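Local atomic coordinates of carboxylesterase SOBER1 (Arabidopsis thaliana, PDB entry 6AVX), a protein that hydrolyses carboxylic esters with short acyl chains, shows phospholipase A2 activity and dampens the plant hypersensitive response triggered by the bacterial effector AvrBsT. Residues A[31-36]-A[206-211]. The protein carries 1 engineered substitution. Residues are numbered along the deposited sequence; the frame is centred on the assembly and turned at random.
Sequences SELSNA and SWIKRR
K209 and E32 meet where the C-terminal helix 198-212 of the alpha/beta-hydrolase fold packs against the loop that leads into edge strand 37-39. This loop turns twice, through type I beta turns S31 to S34 and L33 to A36. Followed outward, the K209 chain slants across E32. CB leaves the helix and puts CG 3.9 Å from E32 CB. CD lies loosely between E32 CB and OE1. A bend at chi3 (54°) then sends CE past the carboxylate, 3.6 Å from E32 CD. NZ ends 3.3 Å from E32 OE1, a salt bridge whose hydrogen bond is weak. E32 is bent too, at chi2 (85°), which folds its carboxylate back beside the lysine tip. A water bridges the pair: it donates to E32 OE2 at 2.6 Å and accepts from K209 NZ at 3.1 Å. Both carboxylate oxygens are thus linked to the one ammonium group, one directly and one through water.

Beside this polar pair the contact is apolar and buried. L33 and I208 cross at about a right angle, and both leucine methyls face I208 CG2. L33 also touches F28, E205 and L212, while I208 reaches F103 of strand 102-107, so the loop is joined through the helix to the central sheet. Of the two leucine methyls CD2 is the nearer, 3.9 Å from I208 CG2.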
loop_
_atom_site.group_PDB
_atom_site.type_symbol
_atom_site.label_atom_id
_atom_site.label_comp_id
_atom_site.label_asym_id
_atom_site.label_seq_id
_atom_site.Cartn_x
_atom_site.Cartn_y
_atom_site.Cartn_z
ATOM N N SER A 31 10.954 14.740 14.854
ATOM C CA SER A 31 12.239 14.198 15.286
ATOM C C SER A 31 12.259 12.680 15.187
ATOM O O SER A 31 13.263 12.086 14.782
ATOM C CB SER A 31 12.543 14.633 16.715
ATOM O OG SER A 31 12.657 16.036 16.806
ATOM N N GLU A 32 11.147 12.033 15.540
ATOM C CA GLU A 32 11.104 10.580 15.617
ATOM C C GLU A 32 11.312 9.925 14.266
ATOM O O GLU A 32 11.859 8.822 14.195
ATOM C CB GLU A 32 9.765 10.127 16.206
ATOM C CG GLU A 32 9.596 10.425 17.688
ATOM C CD GLU A 32 9.084 11.822 17.994
ATOM O OE1 GLU A 32 8.938 12.679 17.090
ATOM O OE2 GLU A 32 8.798 12.068 19.188
ATOM N N LEU A 33 10.857 10.545 13.190
ATOM C CA LEU A 33 11.041 9.966 11.871
ATOM C C LEU A 33 12.225 10.559 11.127
ATOM O O LEU A 33 12.477 10.188 9.978
ATOM C CB LEU A 33 9.747 10.086 11.063
ATOM C CG LEU A 33 8.538 9.313 11.633
ATOM C CD1 LEU A 33 7.588 9.000 10.506
ATOM C CD2 LEU A 33 8.924 8.030 12.360
ATOM N N SER A 34 13.001 11.434 11.775
ATOM C CA SER A 34 14.034 12.171 11.050
ATOM C C SER A 34 15.126 11.258 10.507
ATOM O O SER A 34 15.741 11.577 9.485
ATOM C CB SER A 34 14.633 13.260 11.937
ATOM O OG SER A 34 15.322 12.720 13.056
ATOM N N ASN A 35 15.406 10.153 11.176
ATOM C CA ASN A 35 16.463 9.252 10.755
ATOM C C ASN A 35 15.954 8.129 9.865
ATOM O O ASN A 35 16.735 7.258 9.478
ATOM C CB ASN A 35 17.187 8.674 11.973
ATOM C CG ASN A 35 16.346 7.673 12.732
ATOM O OD1 ASN A 35 15.133 7.621 12.573
ATOM N ND2 ASN A 35 16.990 6.872 13.577
ATOM N N ALA A 36 14.680 8.151 9.487
ATOM C CA ALA A 36 14.133 7.055 8.701
ATOM C C ALA A 36 14.823 6.972 7.353
ATOM O O ALA A 36 15.159 7.992 6.735
ATOM C CB ALA A 36 12.633 7.247 8.501
ATOM N N SER A 206 1.926 9.955 12.656
ATOM C CA SER A 206 1.598 9.694 14.055
ATOM C C SER A 206 1.413 8.204 14.311
ATOM O O SER A 206 1.798 7.698 15.372
ATOM C CB SER A 206 0.341 10.462 14.446
ATOM O OG SER A 206 0.571 11.856 14.408
ATOM N N TRP A 207 0.784 7.494 13.368
ATOM C CA TRP A 207 0.600 6.048 13.485
ATOM C C TRP A 207 1.936 5.313 13.461
ATOM O O TRP A 207 2.159 4.411 14.269
ATOM C CB TRP A 207 -0.333 5.604 12.362
ATOM C CG TRP A 207 -0.455 4.134 12.080
ATOM C CD1 TRP A 207 -1.264 3.227 12.701
ATOM C CD2 TRP A 207 0.213 3.426 11.029
ATOM N NE1 TRP A 207 -1.125 1.991 12.093
ATOM C CE2 TRP A 207 -0.225 2.091 11.069
ATOM C CE3 TRP A 207 1.129 3.802 10.053
ATOM C CZ2 TRP A 207 0.235 1.126 10.166
ATOM C CZ3 TRP A 207 1.585 2.845 9.164
ATOM C CH2 TRP A 207 1.133 1.531 9.226
ATOM N N ILE A 208 2.851 5.699 12.573
ATOM C CA ILE A 208 4.184 5.101 12.590
ATOM C C ILE A 208 4.858 5.342 13.933
ATOM O O ILE A 208 5.448 4.428 14.522
ATOM C CB ILE A 208 5.038 5.628 11.422
ATOM C CG1 ILE A 208 4.447 5.157 10.095
ATOM C CG2 ILE A 208 6.462 5.128 11.553
ATOM C CD1 ILE A 208 5.141 5.732 8.860
ATOM N N LYS A 209 4.789 6.578 14.433
ATOM C CA LYS A 209 5.389 6.894 15.728
ATOM C C LYS A 209 4.816 6.024 16.832
ATOM O O LYS A 209 5.554 5.542 17.698
ATOM C CB LYS A 209 5.173 8.364 16.060
ATOM C CG LYS A 209 6.047 9.278 15.209
ATOM C CD LYS A 209 5.699 10.738 15.369
ATOM C CE LYS A 209 5.729 11.163 16.813
ATOM N NZ LYS A 209 5.600 12.649 16.925
ATOM N N ARG A 210 3.504 5.839 16.843
ATOM C CA ARG A 210 2.873 5.009 17.863
ATOM C C ARG A 210 3.317 3.564 17.739
ATOM O O ARG A 210 3.576 2.889 18.746
ATOM C CB ARG A 210 1.359 5.099 17.733
ATOM C CG ARG A 210 0.569 4.354 18.794
ATOM C CD ARG A 210 -0.935 4.543 18.587
ATOM N NE ARG A 210 -1.212 5.858 18.011
ATOM C CZ ARG A 210 -1.691 6.083 16.788
ATOM N NH1 ARG A 210 -2.006 5.082 15.977
ATOM N NH2 ARG A 210 -1.871 7.330 16.378
ATOM N N ARG A 211 3.419 3.061 16.512
ATOM C CA ARG A 211 3.898 1.696 16.321
ATOM C C ARG A 211 5.321 1.543 16.839
ATOM O O ARG A 211 5.635 0.566 17.532
ATOM C CB ARG A 211 3.822 1.334 14.840
ATOM C CG ARG A 211 4.413 -0.014 14.471
ATOM C CD ARG A 211 3.741 -1.186 15.172
ATOM N NE ARG A 211 4.026 -2.422 14.463
ATOM C CZ ARG A 211 4.103 -3.635 15.014
ATOM N NH1 ARG A 211 3.917 -3.784 16.323
ATOM N NH2 ARG A 211 4.378 -4.709 14.254
HETATM O O HOH W 1 6.320 12.390 19.920
#